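Local coordinates for protein walker-type atpase (Pyrococcus abyssi, PDB 2QEN) that probably binds and hydrolyses ATP as a Walker-type P-loop ATPase, holding ADP and magnesium, though its cellular role is unknown, at residues 112-124 with 154-167. The protein carries 1 engineered substitution. Residues are numbered along the deposited sequence; the frame is centred on the assembly and turned at random.
Sequences SLREVFRELNDLG and LFAYAYDSLPNLKI
In the P-loop ATPase domain, helices 113-127 and 149-161 pack side by side against the parallel sheet, segments 113-124 and 154-161 crossing at -30°, and the contact follows the second helix through a type I turn into strand 165-171. Phe117 fills the middle of the interface: Leu154 CD2 sits over its ring face, 3.9 Å from the centroid, Ile167 CD1 meets the ring edge, and Leu165 CD2 approaches obliquely. Branched aliphatic chains suit these places because their methyls fit round a flat ring; Val132 and Phe134 of the neighbouring strand 130-135 also touch it. At the outer margin Arg114 folds over Tyr157. With CG anti to the backbone N (chi1 -154°) and bends at chi2 and chi3, its guanidinium lies flat on the phenol, CZ 3.7 Å from the ring centroid and the planes 12° apart, while CD makes a CH-pi contact with the same face. The methylenes of Arg118 pass Tyr157 OH, CD at 3.4 Å. Replacing Tyr157 with an alanine would probably leave the Arg114 guanidinium without its cation-pi platform and free to swing. Within the turn, Asn164 N gives a weak hydrogen bond to Asn121 OD1 (2.9 Å); a water accepts from Asn121 ND2 and donates to Asn164 OD1, and Asn164 ND2 is hydrogen-bonded to Gly128 O. Apolar burial thus joins helix 113-127 to helix 149-161 and the sheet, while polar links hold Asn121 to the turn and Arg114 covers one Tyr157 face.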
ATOM      1  N   SER A 112     -16.608 -21.352  -6.580  1.00 31.65           N
ATOM      2  CA  SER A 112     -16.623 -20.692  -5.276  1.00 30.90           C
ATOM      3  C   SER A 112     -15.204 -20.289  -4.856  1.00 30.90           C
ATOM      4  O   SER A 112     -14.215 -20.885  -5.295  1.00 30.82           O
ATOM      5  CB  SER A 112     -17.274 -21.576  -4.207  1.00 30.90           C
ATOM      6  OG  SER A 112     -16.381 -22.542  -3.691  1.00 30.16           O
ATOM      7  N   LEU A 113     -15.115 -19.272  -4.005  1.00 30.23           N
ATOM      8  CA  LEU A 113     -13.842 -18.832  -3.467  1.00 29.94           C
ATOM      9  C   LEU A 113     -13.135 -19.926  -2.673  1.00 29.51           C
ATOM     10  O   LEU A 113     -11.922 -20.075  -2.755  1.00 28.70           O
ATOM     11  CB  LEU A 113     -14.042 -17.594  -2.591  1.00 30.29           C
ATOM     12  CG  LEU A 113     -14.429 -16.283  -3.275  1.00 30.54           C
ATOM     13  CD1 LEU A 113     -14.770 -15.290  -2.193  1.00 32.61           C
ATOM     14  CD2 LEU A 113     -13.291 -15.753  -4.159  1.00 31.72           C
ATOM     15  N   ARG A 114     -13.913 -20.676  -1.900  1.00 29.54           N
ATOM     16  CA  ARG A 114     -13.401 -21.750  -1.069  1.00 30.07           C
ATOM     17  C   ARG A 114     -12.771 -22.887  -1.886  1.00 29.89           C
ATOM     18  O   ARG A 114     -11.708 -23.387  -1.523  1.00 29.27           O
ATOM     19  CB  ARG A 114     -14.533 -22.291  -0.216  1.00 30.80           C
ATOM     20  CG  ARG A 114     -14.094 -22.925   1.059  1.00 32.05           C
ATOM     21  CD  ARG A 114     -15.000 -22.476   2.189  1.00 32.62           C
ATOM     22  NE  ARG A 114     -15.186 -23.571   3.128  1.00 35.63           N
ATOM     23  CZ  ARG A 114     -15.663 -23.448   4.361  1.00 35.65           C
ATOM     24  NH1 ARG A 114     -16.009 -22.267   4.857  1.00 35.66           N
ATOM     25  NH2 ARG A 114     -15.785 -24.531   5.095  1.00 37.22           N
ATOM     26  N   GLU A 115     -13.443 -23.266  -2.974  1.00 29.66           N
ATOM     27  CA  GLU A 115     -12.980 -24.233  -3.988  1.00 30.52           C
ATOM     28  C   GLU A 115     -11.590 -23.863  -4.518  1.00 29.88           C
ATOM     29  O   GLU A 115     -10.685 -24.694  -4.535  1.00 30.05           O
ATOM     30  CB  GLU A 115     -13.981 -24.213  -5.148  1.00 30.40           C
ATOM     31  CG  GLU A 115     -14.039 -25.409  -6.059  1.00 31.85           C
ATOM     32  CD  GLU A 115     -15.211 -25.317  -7.064  1.00 32.81           C
ATOM     33  OE1 GLU A 115     -16.010 -24.333  -7.006  1.00 34.50           O
ATOM     34  OE2 GLU A 115     -15.341 -26.234  -7.910  1.00 35.61           O
ATOM     35  N   VAL A 116     -11.442 -22.604  -4.938  1.00 29.62           N
ATOM     36  CA  VAL A 116     -10.196 -22.052  -5.454  1.00 29.08           C
ATOM     37  C   VAL A 116      -9.081 -22.089  -4.408  1.00 29.24           C
ATOM     38  O   VAL A 116      -7.951 -22.501  -4.706  1.00 29.00           O
ATOM     39  CB  VAL A 116     -10.399 -20.583  -5.950  1.00 29.32           C
ATOM     40  CG1 VAL A 116      -9.041 -19.878  -6.228  1.00 27.66           C
ATOM     41  CG2 VAL A 116     -11.335 -20.541  -7.178  1.00 28.34           C
ATOM     42  N   PHE A 117      -9.405 -21.667  -3.188  1.00 28.90           N
ATOM     43  CA  PHE A 117      -8.420 -21.620  -2.116  1.00 29.46           C
ATOM     44  C   PHE A 117      -7.939 -22.994  -1.658  1.00 29.75           C
ATOM     45  O   PHE A 117      -6.763 -23.151  -1.331  1.00 29.76           O
ATOM     46  CB  PHE A 117      -8.900 -20.727  -0.961  1.00 29.83           C
ATOM     47  CG  PHE A 117      -8.606 -19.254  -1.179  1.00 30.94           C
ATOM     48  CD1 PHE A 117      -8.944 -18.627  -2.389  1.00 33.24           C
ATOM     49  CD2 PHE A 117      -7.957 -18.506  -0.207  1.00 33.00           C
ATOM     50  CE1 PHE A 117      -8.657 -17.255  -2.606  1.00 33.69           C
ATOM     51  CE2 PHE A 117      -7.662 -17.128  -0.417  1.00 32.77           C
ATOM     52  CZ  PHE A 117      -8.009 -16.518  -1.619  1.00 31.59           C
ATOM     53  N   ARG A 118      -8.835 -23.980  -1.667  1.00 29.94           N
ATOM     54  CA  ARG A 118      -8.483 -25.374  -1.374  1.00 31.40           C
ATOM     55  C   ARG A 118      -7.476 -25.949  -2.375  1.00 30.87           C
ATOM     56  O   ARG A 118      -6.502 -26.578  -1.974  1.00 31.16           O
ATOM     57  CB  ARG A 118      -9.740 -26.266  -1.318  1.00 31.09           C
ATOM     58  CG  ARG A 118     -10.600 -26.054  -0.071  1.00 32.83           C
ATOM     59  CD  ARG A 118     -11.677 -27.141   0.049  1.00 34.23           C
ATOM     60  NE  ARG A 118     -12.767 -26.904  -0.900  1.00 40.31           N
ATOM     61  CZ  ARG A 118     -13.974 -26.446  -0.568  1.00 41.74           C
ATOM     62  NH1 ARG A 118     -14.267 -26.194   0.707  1.00 43.39           N
ATOM     63  NH2 ARG A 118     -14.895 -26.254  -1.510  1.00 40.49           N
ATOM     64  N   GLU A 119      -7.717 -25.741  -3.668  1.00 30.68           N
ATOM     65  CA  GLU A 119      -6.749 -26.115  -4.701  1.00 31.67           C
ATOM     66  C   GLU A 119      -5.369 -25.445  -4.540  1.00 30.53           C
ATOM     67  O   GLU A 119      -4.339 -26.082  -4.751  1.00 30.09           O
ATOM     68  CB  GLU A 119      -7.317 -25.851  -6.098  1.00 31.97           C
ATOM     69  CG  GLU A 119      -8.432 -26.803  -6.511  1.00 33.48           C
ATOM     70  CD  GLU A 119      -9.013 -26.490  -7.892  1.00 34.72           C
ATOM     71  OE1 GLU A 119      -8.226 -26.217  -8.832  1.00 37.82           O
ATOM     72  OE2 GLU A 119     -10.264 -26.530  -8.040  1.00 40.05           O
ATOM     73  N   LEU A 120      -5.353 -24.171  -4.151  1.00 30.40           N
ATOM     74  CA  LEU A 120      -4.097 -23.444  -3.911  1.00 29.77           C
ATOM     75  C   LEU A 120      -3.343 -23.962  -2.688  1.00 29.64           C
ATOM     76  O   LEU A 120      -2.115 -23.979  -2.688  1.00 29.35           O
ATOM     77  CB  LEU A 120      -4.345 -21.939  -3.762  1.00 29.86           C
ATOM     78  CG  LEU A 120      -4.804 -21.187  -5.008  1.00 29.69           C
ATOM     79  CD1 LEU A 120      -5.042 -19.712  -4.659  1.00 28.18           C
ATOM     80  CD2 LEU A 120      -3.799 -21.337  -6.147  1.00 29.16           C
ATOM     81  N   ASN A 121      -4.087 -24.376  -1.658  1.00 29.88           N
ATOM     82  CA  ASN A 121      -3.523 -25.049  -0.490  1.00 30.07           C
ATOM     83  C   ASN A 121      -2.934 -26.434  -0.837  1.00 30.79           C
ATOM     84  O   ASN A 121      -1.891 -26.812  -0.300  1.00 30.15           O
ATOM     85  CB  ASN A 121      -4.574 -25.177   0.622  1.00 29.52           C
ATOM     86  CG  ASN A 121      -3.998 -25.764   1.908  1.00 28.81           C
ATOM     87  OD1 ASN A 121      -3.258 -25.096   2.627  1.00 29.27           O
ATOM     88  ND2 ASN A 121      -4.335 -27.016   2.203  1.00 26.48           N
ATOM     89  N   ASP A 122      -3.612 -27.180  -1.718  1.00 31.93           N
ATOM     90  CA  ASP A 122      -3.099 -28.463  -2.263  1.00 32.93           C
ATOM     91  C   ASP A 122      -1.762 -28.245  -2.972  1.00 33.33           C
ATOM     92  O   ASP A 122      -0.850 -29.066  -2.881  1.00 32.88           O
ATOM     93  CB  ASP A 122      -4.085 -29.070  -3.276  1.00 33.59           C
ATOM     94  CG  ASP A 122      -5.356 -29.605  -2.634  1.00 36.04           C
ATOM     95  OD1 ASP A 122      -5.429 -29.688  -1.383  1.00 40.55           O
ATOM     96  OD2 ASP A 122      -6.294 -29.949  -3.391  1.00 37.47           O
ATOM     97  N   LEU A 123      -1.661 -27.119  -3.678  1.00 33.66           N
ATOM     98  CA  LEU A 123      -0.432 -26.729  -4.352  1.00 34.39           C
ATOM     99  C   LEU A 123       0.650 -26.384  -3.309  1.00 34.22           C
ATOM    100  O   LEU A 123       1.821 -26.780  -3.451  1.00 33.73           O
ATOM    101  CB  LEU A 123      -0.727 -25.565  -5.306  1.00 34.58           C
ATOM    102  CG  LEU A 123       0.353 -24.869  -6.138  1.00 36.13           C
ATOM    103  CD1 LEU A 123       1.137 -25.886  -6.948  1.00 37.36           C
ATOM    104  CD2 LEU A 123      -0.293 -23.825  -7.058  1.00 35.19           C
ATOM    105  N   GLY A 124       0.226 -25.688  -2.248  1.00 33.82           N
ATOM    106  CA  GLY A 124       1.076 -25.375  -1.107  1.00 33.33           C
ATOM    107  C   GLY A 124       1.669 -26.606  -0.445  1.00 33.06           C
ATOM    108  O   GLY A 124       2.810 -26.578   0.016  1.00 32.59           O
ATOM    109  N   LEU A 154     -13.885 -16.292   4.200  1.00 29.56           N
ATOM    110  CA  LEU A 154     -12.864 -17.019   3.455  1.00 29.13           C
ATOM    111  C   LEU A 154     -11.524 -16.998   4.174  1.00 29.29           C
ATOM    112  O   LEU A 154     -10.871 -18.032   4.267  1.00 29.42           O
ATOM    113  CB  LEU A 154     -12.713 -16.446   2.033  1.00 29.05           C
ATOM    114  CG  LEU A 154     -11.614 -17.011   1.118  1.00 28.65           C
ATOM    115  CD1 LEU A 154     -11.854 -18.484   0.714  1.00 26.38           C
ATOM    116  CD2 LEU A 154     -11.494 -16.147  -0.104  1.00 28.72           C
ATOM    117  N   PHE A 155     -11.117 -15.824   4.664  1.00 29.43           N
ATOM    118  CA  PHE A 155      -9.857 -15.670   5.413  1.00 29.43           C
ATOM    119  C   PHE A 155      -9.833 -16.485   6.729  1.00 29.50           C
ATOM    120  O   PHE A 155      -8.791 -17.017   7.113  1.00 29.60           O
ATOM    121  CB  PHE A 155      -9.548 -14.197   5.723  1.00 28.97           C
ATOM    122  CG  PHE A 155      -9.348 -13.318   4.506  1.00 29.27           C
ATOM    123  CD1 PHE A 155      -8.898 -13.838   3.296  1.00 29.61           C
ATOM    124  CD2 PHE A 155      -9.584 -11.937   4.593  1.00 29.97           C
ATOM    125  CE1 PHE A 155      -8.717 -13.006   2.185  1.00 30.07           C
ATOM    126  CE2 PHE A 155      -9.390 -11.096   3.497  1.00 29.21           C
ATOM    127  CZ  PHE A 155      -8.958 -11.617   2.299  1.00 29.32           C
ATOM    128  N   ALA A 156     -10.969 -16.548   7.418  1.00 29.27           N
ATOM    129  CA  ALA A 156     -11.099 -17.325   8.654  1.00 29.75           C
ATOM    130  C   ALA A 156     -10.942 -18.805   8.350  1.00 30.14           C
ATOM    131  O   ALA A 156     -10.320 -19.540   9.105  1.00 30.36           O
ATOM    132  CB  ALA A 156     -12.446 -17.071   9.298  1.00 29.59           C
ATOM    133  N   TYR A 157     -11.503 -19.230   7.222  1.00 30.71           N
ATOM    134  CA  TYR A 157     -11.382 -20.616   6.770  1.00 30.83           C
ATOM    135  C   TYR A 157      -9.936 -20.969   6.408  1.00 30.65           C
ATOM    136  O   TYR A 157      -9.412 -21.971   6.865  1.00 30.63           O
ATOM    137  CB  TYR A 157     -12.320 -20.872   5.593  1.00 31.03           C
ATOM    138  CG  TYR A 157     -12.124 -22.227   4.964  1.00 31.29           C
ATOM    139  CD1 TYR A 157     -12.510 -23.395   5.630  1.00 30.81           C
ATOM    140  CD2 TYR A 157     -11.563 -22.341   3.710  1.00 30.19           C
ATOM    141  CE1 TYR A 157     -12.324 -24.624   5.056  1.00 31.11           C
ATOM    142  CE2 TYR A 157     -11.390 -23.567   3.124  1.00 30.93           C
ATOM    143  CZ  TYR A 157     -11.766 -24.693   3.791  1.00 30.13           C
ATOM    144  OH  TYR A 157     -11.576 -25.900   3.181  1.00 32.59           O
ATOM    145  N   ALA A 158      -9.286 -20.132   5.611  1.00 30.94           N
ATOM    146  CA  ALA A 158      -7.855 -20.306   5.354  1.00 31.15           C
ATOM    147  C   ALA A 158      -7.022 -20.368   6.660  1.00 31.26           C
ATOM    148  O   ALA A 158      -6.154 -21.227   6.815  1.00 30.53           O
ATOM    149  CB  ALA A 158      -7.346 -19.212   4.427  1.00 30.35           C
ATOM    150  N   TYR A 159      -7.307 -19.456   7.587  1.00 31.97           N
ATOM    151  CA  TYR A 159      -6.595 -19.360   8.870  1.00 32.01           C
ATOM    152  C   TYR A 159      -6.635 -20.684   9.618  1.00 32.28           C
ATOM    153  O   TYR A 159      -5.604 -21.195  10.057  1.00 32.10           O
ATOM    154  CB  TYR A 159      -7.218 -18.254   9.743  1.00 32.18           C
ATOM    155  CG  TYR A 159      -6.335 -17.768  10.872  1.00 31.56           C
ATOM    156  CD1 TYR A 159      -6.158 -18.531  12.033  1.00 31.50           C
ATOM    157  CD2 TYR A 159      -5.688 -16.528  10.786  1.00 30.39           C
ATOM    158  CE1 TYR A 159      -5.333 -18.078  13.072  1.00 32.18           C
ATOM    159  CE2 TYR A 159      -4.874 -16.065  11.806  1.00 30.79           C
ATOM    160  CZ  TYR A 159      -4.699 -16.852  12.948  1.00 32.22           C
ATOM    161  OH  TYR A 159      -3.890 -16.408  13.960  1.00 33.03           O
ATOM    162  N   ASP A 160      -7.839 -21.240   9.753  1.00 32.76           N
ATOM    163  CA  ASP A 160      -8.059 -22.422  10.575  1.00 32.64           C
ATOM    164  C   ASP A 160      -7.696 -23.732   9.880  1.00 32.12           C
ATOM    165  O   ASP A 160      -7.239 -24.672  10.533  1.00 32.43           O
ATOM    166  CB  ASP A 160      -9.523 -22.506  11.013  1.00 32.97           C
ATOM    167  CG  ASP A 160      -9.951 -21.360  11.912  1.00 34.85           C
ATOM    168  OD1 ASP A 160      -9.114 -20.748  12.609  1.00 36.08           O
ATOM    169  OD2 ASP A 160     -11.167 -21.084  11.939  1.00 38.42           O
ATOM    170  N   SER A 161      -7.916 -23.803   8.568  1.00 31.55           N
ATOM    171  CA  SER A 161      -7.997 -25.101   7.875  1.00 31.24           C
ATOM    172  C   SER A 161      -7.065 -25.303   6.688  1.00 30.54           C
ATOM    173  O   SER A 161      -6.994 -26.410   6.159  1.00 30.70           O
ATOM    174  CB  SER A 161      -9.426 -25.334   7.393  1.00 31.11           C
ATOM    175  OG  SER A 161     -10.322 -25.180   8.463  1.00 33.19           O
ATOM    176  N   LEU A 162      -6.385 -24.250   6.242  1.00 29.70           N
ATOM    177  CA  LEU A 162      -5.474 -24.366   5.099  1.00 28.99           C
ATOM    178  C   LEU A 162      -4.018 -24.049   5.516  1.00 29.26           C
ATOM    179  O   LEU A 162      -3.509 -22.961   5.242  1.00 29.06           O
ATOM    180  CB  LEU A 162      -5.985 -23.505   3.921  1.00 29.10           C
ATOM    181  CG  LEU A 162      -7.434 -23.779   3.428  1.00 27.62           C
ATOM    182  CD1 LEU A 162      -7.892 -22.756   2.382  1.00 26.55           C
ATOM    183  CD2 LEU A 162      -7.640 -25.227   2.906  1.00 26.21           C
ATOM    184  N   PRO A 163      -3.354 -25.005   6.211  1.00 29.32           N
ATOM    185  CA  PRO A 163      -2.016 -24.767   6.780  1.00 29.16           C
ATOM    186  C   PRO A 163      -0.887 -24.558   5.768  1.00 29.32           C
ATOM    187  O   PRO A 163       0.165 -24.029   6.126  1.00 29.65           O
ATOM    188  CB  PRO A 163      -1.747 -26.034   7.611  1.00 29.24           C
ATOM    189  CG  PRO A 163      -2.642 -27.080   7.030  1.00 29.22           C
ATOM    190  CD  PRO A 163      -3.861 -26.359   6.541  1.00 28.51           C
ATOM    191  N   ASN A 164      -1.084 -24.958   4.520  1.00 29.11           N
ATOM    192  CA  ASN A 164      -0.058 -24.707   3.509  1.00 28.75           C
ATOM    193  C   ASN A 164      -0.344 -23.471   2.677  1.00 29.42           C
ATOM    194  O   ASN A 164       0.179 -23.304   1.579  1.00 29.03           O
ATOM    195  CB  ASN A 164       0.115 -25.944   2.644  1.00 28.44           C
ATOM    196  CG  ASN A 164       0.572 -27.121   3.452  1.00 26.35           C
ATOM    197  OD1 ASN A 164      -0.238 -27.843   4.026  1.00 26.23           O
ATOM    198  ND2 ASN A 164       1.876 -27.318   3.515  1.00 23.71           N
ATOM    199  N   LEU A 165      -1.191 -22.604   3.219  1.00 30.29           N
ATOM    200  CA  LEU A 165      -1.582 -21.406   2.529  1.00 31.79           C
ATOM    201  C   LEU A 165      -1.362 -20.206   3.450  1.00 31.78           C
ATOM    202  O   LEU A 165      -1.790 -20.217   4.607  1.00 31.94           O
ATOM    203  CB  LEU A 165      -3.040 -21.526   2.095  1.00 32.09           C
ATOM    204  CG  LEU A 165      -3.546 -20.587   1.004  1.00 34.29           C
ATOM    205  CD1 LEU A 165      -2.897 -20.937  -0.337  1.00 34.22           C
ATOM    206  CD2 LEU A 165      -5.077 -20.682   0.922  1.00 32.71           C
ATOM    207  N   LYS A 166      -0.653 -19.199   2.942  1.00 31.64           N
ATOM    208  CA  LYS A 166      -0.394 -17.984   3.704  1.00 31.36           C
ATOM    209  C   LYS A 166      -1.021 -16.803   2.976  1.00 30.75           C
ATOM    210  O   LYS A 166      -1.012 -16.742   1.748  1.00 30.49           O
ATOM    211  CB  LYS A 166       1.114 -17.765   3.905  1.00 30.95           C
ATOM    212  CG  LYS A 166       1.790 -18.815   4.775  1.00 32.91           C
ATOM    213  CD  LYS A 166       1.305 -18.750   6.237  1.00 33.98           C
ATOM    214  CE  LYS A 166       1.591 -20.054   6.968  1.00 34.05           C
ATOM    215  NZ  LYS A 166       2.935 -20.078   7.562  1.00 34.87           N
ATOM    216  N   ILE A 167      -1.580 -15.884   3.748  1.00 30.19           N
ATOM    217  CA  ILE A 167      -2.277 -14.731   3.195  1.00 30.39           C
ATOM    218  C   ILE A 167      -1.576 -13.471   3.726  1.00 29.97           C
ATOM    219  O   ILE A 167      -1.271 -13.380   4.916  1.00 30.02           O
ATOM    220  CB  ILE A 167      -3.789 -14.755   3.542  1.00 30.17           C
ATOM    221  CG1 ILE A 167      -4.503 -15.903   2.815  1.00 30.68           C
ATOM    222  CG2 ILE A 167      -4.474 -13.395   3.220  1.00 30.06           C
ATOM    223  CD1 ILE A 167      -5.964 -16.022   3.187  1.00 30.90           C
TER
HETATM  224  O   HOH W   1      -2.857 -28.699   4.081  1.00 23.65           O